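Local coordinates for ABC transporter (Caldanaerobius, PDB 4G68), which probably binds xylan-derived oligosaccharides outside the cell and delivers them to an ABC transporter, as the solute-binding component of the uptake system, at residues G105-Q108 with P109-E112. Sequence-based numbering, arbitrary orientation.
Sequences GFSQ and PFVE
Pro109 sets its ring against the turn that precedes it, with CD 3.2 Å from the carbonyl O of Gly105 and also close to the carbonyl O of Phe106. Lacking an amide hydrogen, it can give no backbone bond to either. Phe110, next along, is turned back along the chain by its first torsion, with CG anti to its own carbonyl carbon (chi1 -45°). Its ring presents an edge to the face of Phe106 in an offset edge-to-face pair, centroids 5.6 Å apart and planes at 87°. The CE2 atoms of Phe106 and Phe110 approach to 3.8 Å. The carbonyl O of Phe106 lies over one face of the Phe110 ring, near its rim, and CB of Ser107 packs on CD2. The Phe110 side chain also touches Ile90 of helix 79-91. A leucine in place of Phe110, having no flat edge, would probably leave the face of Phe106 without its partner and open a gap beside Ile90. The backbone N-H of Val111 bonds to Ser107 O (N to O 3.1 Å) and CG2 rests on the same oxygen, while Ser107 OG is held by Trp102 O and Thr101 OG1. Glu112 closes the next turn with a straighter bond, N to Gln108 O at 2.8 Å. Its OE2 also receives a weak hydrogen bond from Gln108 NE2 (3.0 Å), bent to 132° at the hydrogen, with amide and carboxylate turned nearly at right angles. Together the i to i+4 backbone bonds and side-chain pairs mark the first turn of a short helix after strand 98-102, a strand-to-helix connection within the periplasmic-binding-protein fold.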
# COMPACT_ATOMS: atom_id res chain seq x y z
N GLY C 105 9.32 7.09 6.01
CA GLY C 105 8.95 8.54 5.91
C GLY C 105 7.70 9.07 6.60
O GLY C 105 7.77 10.14 7.24
N PHE C 106 6.58 8.35 6.50
CA PHE C 106 5.32 8.77 7.15
C PHE C 106 5.50 8.84 8.65
O PHE C 106 4.94 9.71 9.31
CB PHE C 106 4.25 7.74 6.87
CG PHE C 106 2.90 8.05 7.50
CD1 PHE C 106 1.95 8.82 6.81
CD2 PHE C 106 2.54 7.50 8.75
CE1 PHE C 106 0.69 9.09 7.38
CE2 PHE C 106 1.27 7.74 9.29
CZ PHE C 106 0.35 8.52 8.60
N SER C 107 6.24 7.89 9.21
CA SER C 107 6.38 7.88 10.67
C SER C 107 7.63 8.64 11.16
O SER C 107 7.87 8.78 12.38
CB SER C 107 6.33 6.45 11.22
OG SER C 107 5.17 5.77 10.75
N GLN C 108 8.46 9.10 10.22
CA GLN C 108 9.74 9.71 10.62
C GLN C 108 9.51 10.92 11.57
O GLN C 108 10.17 10.99 12.61
CB GLN C 108 10.62 10.08 9.42
CG GLN C 108 12.07 10.36 9.80
CD GLN C 108 12.93 10.90 8.65
OE1 GLN C 108 12.52 10.92 7.48
NE2 GLN C 108 14.14 11.33 8.98
N PRO C 109 8.57 11.83 11.22
CA PRO C 109 8.22 12.98 12.08
C PRO C 109 7.85 12.61 13.51
O PRO C 109 8.32 13.30 14.45
CB PRO C 109 6.98 13.58 11.39
CG PRO C 109 7.15 13.22 9.95
CD PRO C 109 7.81 11.87 9.95
N PHE C 110 7.01 11.59 13.67
CA PHE C 110 6.61 11.10 15.02
C PHE C 110 7.84 10.65 15.82
O PHE C 110 7.95 10.87 17.03
CB PHE C 110 5.68 9.87 14.95
CG PHE C 110 4.56 9.97 13.94
CD1 PHE C 110 3.99 11.20 13.58
CD2 PHE C 110 4.01 8.80 13.39
CE1 PHE C 110 2.94 11.27 12.65
CE2 PHE C 110 2.97 8.85 12.46
CZ PHE C 110 2.43 10.09 12.10
N VAL C 111 8.75 9.97 15.13
CA VAL C 111 9.90 9.40 15.77
C VAL C 111 10.81 10.53 16.17
O VAL C 111 11.21 10.59 17.33
CB VAL C 111 10.65 8.35 14.88
CG1 VAL C 111 11.94 7.94 15.57
CG2 VAL C 111 9.72 7.15 14.67
N GLU C 112 11.08 11.45 15.23
CA GLU C 112 11.97 12.59 15.51
C GLU C 112 11.44 13.55 16.58
O GLU C 112 12.21 14.16 17.33
CB GLU C 112 12.27 13.36 14.23
CG GLU C 112 13.15 12.55 13.28
CD GLU C 112 13.77 13.40 12.19
OE1 GLU C 112 13.34 14.59 12.03
OE2 GLU C 112 14.71 12.90 11.51